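Local atomic coordinates of soluble inorganic pyrophosphatase (Toxoplasma gondii, PDB entry 5WRT), a protein that probably hydrolyses inorganic diphosphate to phosphate in a magnesium-dependent reaction. Residues Asp175-Arg178 and Val183-Gly186; Ser28-Ile33 and Met61-Arg66. All coordinates share one frame; numbering follows the deposited sequence.

Overall arrangement
The model covers the pyrophosphatase-family part of a longer protein. From the N terminus, the three-stranded antiparallel sheet of 3-7, 16-20 and 26-27 comes first, and the turn after it enters contact 2. Here 28-33 meets 61-66, closing a loop that carries strand 47-53 and the start of strand 57-63, and tying that turn to the 72-74/57-63/84-89 sheet. The chain then builds most of the mixed sheet and the magnesium site before contact 1, where 175-178 meets 183-186 across the short turn joining helices 173-179 and 183-193; strand 204-212 and helix 214-232 follow. The two loops neither nest nor cross. The centres of contacts 1 and 2 lie about 29 Å apart, on opposite sides of the chain's centre.

Contact 1: residues Asp175-Arg178 and Val183-Gly186; sequences DVER and VVPG
A chi1 of -178° swings V176 CG1 away from its backbone N and toward the second helix, where V184 CG2, opposite its own carbonyl carbon, meets it at 3.7 Å. V183 CG1 comes at the same V176 CG1 from the side, 3.9 Å away, so one methyl is shared by two neighbours; the V176 and V183 side chains cross at about a right angle. E177 takes a different route: its chain bends at chi2 (-74°) and swings the carboxylate back across the start of the second helix. There OE1 lies against V184 CB at 3.8 Å, the two side chains again nearly perpendicular, while OE2 faces the ring carbon P185 CD at 4.0 Å, glutamate and proline approaching from opposite directions.

Two successive helices joined by a short turn meet here: helix 173-179 ends, a few residues turn the chain, and helix 183-193 begins with V183, V184 and P185 in its first turn. No direct hydrogen bond joins the two segments; a water does the polar work. It donates to E177 OE2 at 2.8 Å and accepts from V184 N at 3.0 Å, giving that first-turn N-H an acceptor. A carboxylate placed here would probably also gain from the positive end of the helix. Underneath, V176 and V183 both rest on I126, just past strand 115-125, and the second subunit comes in against the second helix, its W193 packing on V183 and its E189 on P185.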
loop_
_atom_site.group_PDB
_atom_site.type_symbol
_atom_site.label_atom_id
_atom_site.label_comp_id
_atom_site.label_asym_id
_atom_site.label_seq_id
_atom_site.Cartn_x
_atom_site.Cartn_y
_atom_site.Cartn_z
ATOM N N ASP A 175 15.220 -5.886 15.111
ATOM C CA ASP A 175 14.787 -7.279 15.036
ATOM C C ASP A 175 13.731 -7.473 13.955
ATOM O O ASP A 175 13.718 -8.504 13.271
ATOM C CB ASP A 175 14.262 -7.743 16.394
ATOM C CG ASP A 175 15.320 -7.691 17.476
ATOM O OD1 ASP A 175 16.506 -7.917 17.160
ATOM O OD2 ASP A 175 14.965 -7.427 18.645
ATOM N N VAL A 176 12.834 -6.500 13.789
ATOM C CA VAL A 176 11.813 -6.599 12.750
ATOM C C VAL A 176 12.457 -6.559 11.371
ATOM O O VAL A 176 12.146 -7.379 10.499
ATOM C CB VAL A 176 10.766 -5.483 12.919
ATOM C CG1 VAL A 176 9.674 -5.616 11.867
ATOM C CG2 VAL A 176 10.176 -5.513 14.319
ATOM N N GLU A 177 13.359 -5.600 11.151
ATOM C CA GLU A 177 14.089 -5.539 9.889
ATOM C C GLU A 177 14.849 -6.833 9.614
ATOM O O GLU A 177 15.019 -7.217 8.451
ATOM C CB GLU A 177 15.052 -4.349 9.899
ATOM C CG GLU A 177 14.384 -2.970 9.913
ATOM C CD GLU A 177 13.772 -2.556 8.580
ATOM O OE1 GLU A 177 13.695 -1.333 8.330
ATOM O OE2 GLU A 177 13.372 -3.433 7.784
ATOM N N ARG A 178 15.305 -7.517 10.667
ATOM C CA ARG A 178 16.107 -8.724 10.496
ATOM C C ARG A 178 15.239 -9.950 10.236
ATOM O O ARG A 178 15.521 -10.736 9.325
ATOM C CB ARG A 178 16.981 -8.957 11.731
ATOM C CG ARG A 178 18.006 -10.070 11.563
ATOM C CD ARG A 178 19.033 -10.074 12.686
ATOM N NE ARG A 178 18.430 -9.848 13.998
ATOM C CZ ARG A 178 17.894 -10.801 14.752
ATOM N NH1 ARG A 178 17.882 -12.059 14.330
ATOM N NH2 ARG A 178 17.369 -10.499 15.933
ATOM N N VAL A 183 8.323 -5.459 6.550
ATOM C CA VAL A 183 7.244 -5.080 7.458
ATOM C C VAL A 183 7.318 -3.595 7.789
ATOM O O VAL A 183 6.332 -2.862 7.644
ATOM C CB VAL A 183 7.276 -5.949 8.727
ATOM C CG1 VAL A 183 6.370 -5.352 9.793
ATOM C CG2 VAL A 183 6.839 -7.365 8.394
ATOM N N VAL A 184 8.484 -3.126 8.241
ATOM C CA VAL A 184 8.633 -1.705 8.559
ATOM C C VAL A 184 8.436 -0.822 7.332
ATOM O O VAL A 184 7.628 0.119 7.402
ATOM C CB VAL A 184 9.979 -1.456 9.265
ATOM C CG1 VAL A 184 10.199 0.036 9.461
ATOM C CG2 VAL A 184 10.019 -2.179 10.601
ATOM N N PRO A 185 9.114 -1.049 6.198
ATOM C CA PRO A 185 8.835 -0.202 5.026
ATOM C C PRO A 185 7.441 -0.405 4.464
ATOM O O PRO A 185 6.856 0.549 3.937
ATOM C CB PRO A 185 9.919 -0.618 4.022
ATOM C CG PRO A 185 10.286 -1.995 4.414
ATOM C CD PRO A 185 10.164 -2.045 5.907
ATOM N N GLY A 186 6.886 -1.614 4.563
ATOM C CA GLY A 186 5.522 -1.822 4.107
ATOM C C GLY A 186 4.518 -0.983 4.876
ATOM O O GLY A 186 3.584 -0.429 4.293
HETATM O O HOH W 1 11.010 -4.759 8.486
#

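Contact 2: residues Ser28-Ile33 and Met61-Arg66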
loop_
_atom_site.group_PDB
_atom_site.type_symbol
_atom_site.label_atom_id
_atom_site.label_comp_id
_atom_site.label_asym_id
_atom_site.label_seq_id
_atom_site.Cartn_x
_atom_site.Cartn_y
_atom_site.Cartn_z
ATOM N N SER A 28 -16.322 0.307 28.275
ATOM C CA SER A 28 -15.741 1.015 27.140
ATOM C C SER A 28 -14.324 0.517 26.871
ATOM O O SER A 28 -13.493 0.511 27.785
ATOM C CB SER A 28 -15.722 2.519 27.407
ATOM O OG SER A 28 -15.001 3.214 26.403
ATOM N N PRO A 29 -14.013 0.097 25.642
ATOM C CA PRO A 29 -12.623 -0.262 25.321
ATOM C C PRO A 29 -11.650 0.893 25.459
ATOM O O PRO A 29 -10.453 0.649 25.652
ATOM C CB PRO A 29 -12.706 -0.744 23.865
ATOM C CG PRO A 29 -14.009 -0.221 23.345
ATOM C CD PRO A 29 -14.931 -0.158 24.519
ATOM N N TRP A 30 -12.116 2.138 25.362
ATOM C CA TRP A 30 -11.236 3.290 25.503
ATOM C C TRP A 30 -11.082 3.725 26.955
ATOM O O TRP A 30 -9.975 4.069 27.382
ATOM C CB TRP A 30 -11.759 4.465 24.669
ATOM C CG TRP A 30 -10.805 5.626 24.612
ATOM C CD1 TRP A 30 -9.443 5.562 24.531
ATOM C CD2 TRP A 30 -11.140 7.022 24.632
ATOM N NE1 TRP A 30 -8.910 6.828 24.499
ATOM C CE2 TRP A 30 -9.931 7.742 24.559
ATOM C CE3 TRP A 30 -12.344 7.730 24.704
ATOM C CZ2 TRP A 30 -9.891 9.136 24.556
ATOM C CZ3 TRP A 30 -12.301 9.115 24.700
ATOM C CH2 TRP A 30 -11.083 9.802 24.627
ATOM N N HIS A 31 -12.172 3.714 27.722
ATOM C CA HIS A 31 -12.159 4.243 29.080
ATOM C C HIS A 31 -11.857 3.187 30.138
ATOM O O HIS A 31 -11.105 3.466 31.078
ATOM C CB HIS A 31 -13.502 4.897 29.414
ATOM C CG HIS A 31 -13.828 6.089 28.576
ATOM N ND1 HIS A 31 -13.093 7.254 28.619
ATOM C CD2 HIS A 31 -14.823 6.303 27.685
ATOM C CE1 HIS A 31 -13.615 8.131 27.782
ATOM N NE2 HIS A 31 -14.666 7.579 27.201
ATOM N N ASP A 32 -12.425 1.985 30.027
ATOM C CA ASP A 32 -12.411 1.067 31.156
ATOM C C ASP A 32 -11.437 -0.093 31.008
ATOM O O ASP A 32 -11.269 -0.855 31.962
ATOM C CB ASP A 32 -13.816 0.504 31.387
ATOM C CG ASP A 32 -14.907 1.553 31.256
ATOM O OD1 ASP A 32 -14.803 2.637 31.866
ATOM O OD2 ASP A 32 -15.874 1.289 30.499
ATOM N N ILE A 33 -10.785 -0.239 29.860
ATOM C CA ILE A 33 -9.729 -1.244 29.705
ATOM C C ILE A 33 -8.405 -0.649 30.163
ATOM O O ILE A 33 -8.026 0.433 29.697
ATOM C CB ILE A 33 -9.649 -1.758 28.264
ATOM C CG1 ILE A 33 -10.904 -2.559 27.929
ATOM C CG2 ILE A 33 -8.406 -2.617 28.065
ATOM C CD1 ILE A 33 -10.826 -3.295 26.626
ATOM N N MET A 61 -13.160 0.690 10.497
ATOM C CA MET A 61 -13.777 0.480 11.798
ATOM C C MET A 61 -13.030 1.283 12.853
ATOM O O MET A 61 -11.797 1.298 12.882
ATOM C CB MET A 61 -13.768 -1.006 12.160
ATOM C CG MET A 61 -14.304 -1.910 11.060
ATOM S SD MET A 61 -16.047 -1.634 10.690
ATOM C CE MET A 61 -16.801 -2.076 12.250
ATOM N N GLU A 62 -13.781 1.935 13.736
ATOM C CA GLU A 62 -13.188 2.758 14.780
ATOM C C GLU A 62 -14.101 2.786 15.993
ATOM O O GLU A 62 -15.319 2.641 15.874
ATOM C CB GLU A 62 -12.952 4.204 14.313
ATOM C CG GLU A 62 -11.896 4.388 13.241
ATOM C CD GLU A 62 -11.832 5.816 12.731
ATOM O OE1 GLU A 62 -12.796 6.581 12.959
ATOM O OE2 GLU A 62 -10.812 6.170 12.105
ATOM N N MET A 63 -13.493 2.970 17.161
ATOM C CA MET A 63 -14.261 3.237 18.369
ATOM C C MET A 63 -15.029 4.544 18.217
ATOM O O MET A 63 -14.464 5.567 17.819
ATOM C CB MET A 63 -13.331 3.307 19.580
ATOM C CG MET A 63 -12.692 1.981 19.953
ATOM S SD MET A 63 -11.745 2.055 21.488
ATOM C CE MET A 63 -10.303 2.984 20.967
ATOM N N GLN A 64 -16.323 4.511 18.537
ATOM C CA GLN A 64 -17.182 5.693 18.446
ATOM C C GLN A 64 -17.174 6.375 19.810
ATOM O O GLN A 64 -17.942 6.032 20.708
ATOM C CB GLN A 64 -18.589 5.305 18.008
ATOM C CG GLN A 64 -18.646 4.589 16.663
ATOM C CD GLN A 64 -18.039 5.410 15.538
ATOM O OE1 GLN A 64 -18.388 6.575 15.347
ATOM N NE2 GLN A 64 -17.127 4.804 14.787
ATOM N N LEU A 65 -16.292 7.366 19.958
ATOM C CA LEU A 65 -16.040 7.963 21.265
ATOM C C LEU A 65 -17.227 8.762 21.798
ATOM O O LEU A 65 -17.308 8.984 23.010
ATOM C CB LEU A 65 -14.799 8.856 21.191
ATOM C CG LEU A 65 -13.527 8.178 20.670
ATOM C CD1 LEU A 65 -12.322 9.096 20.807
ATOM C CD2 LEU A 65 -13.277 6.851 21.378
ATOM N N ARG A 66 -18.146 9.193 20.932
ATOM C CA ARG A 66 -19.312 9.938 21.403
ATOM C C ARG A 66 -20.366 9.032 22.023
ATOM O O ARG A 66 -21.146 9.485 22.867
ATOM C CB ARG A 66 -19.934 10.741 20.260
ATOM C CG ARG A 66 -19.180 12.013 19.912
ATOM C CD ARG A 66 -19.764 12.678 18.676
ATOM N NE ARG A 66 -21.217 12.801 18.753
ATOM C CZ ARG A 66 -21.871 13.958 18.772
ATOM N NH1 ARG A 66 -21.200 15.100 18.715
ATOM N NH2 ARG A 66 -23.196 13.975 18.843
HETATM O O HOH W 2 -16.233 9.098 25.468
#
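The P29 ring and the M63 side chain run alongside one another, pointing opposite ways, with P29 CG 3.7 Å from M63 SD. The first segment opens with an ST turn and ST motif: S28 OG accepts from W30 N and, at 3.2 Å, from H31 N. Within this turn P29 and W30 both point toward 61-66 and leave a notch between them. M63, the last residue of strand 57-63, fills it. Its sulfur sits against P29 CB and CG and reaches W30 CB at 4.0 Å, while CE, turned by the bend at chi3 (-73°), comes to the indole obliquely.

The second bump is L65. Its forked end lies over one face of W30, with CD2 closing to 3.6 Å from CE3 near the ring's rim. The other methyl, CD1, stands 4.1 Å from the centroid of the W30 six-membered ring, 17° off the normal, a CH-pi contact. A chi1 of -172° carries the indole toward L65, and chi2 sets the face it turns to it. The indole is pinned further by NE1 bonding to T99 O and by Y228 meeting it edge-to-face, while P120 of strand 115-125 touches both W30 and L65. M63 ties this packing to the metal centre: its backbone N bonds to OE2 of E52, a magnesium-binding residue, although no ion is bound to E52 here. H31 lies on the side of the indole plane away from L65, and at its ring edge a water spans the gap, 2.8 Å from H31 NE2 and donating to L65 O at 2.7 Å.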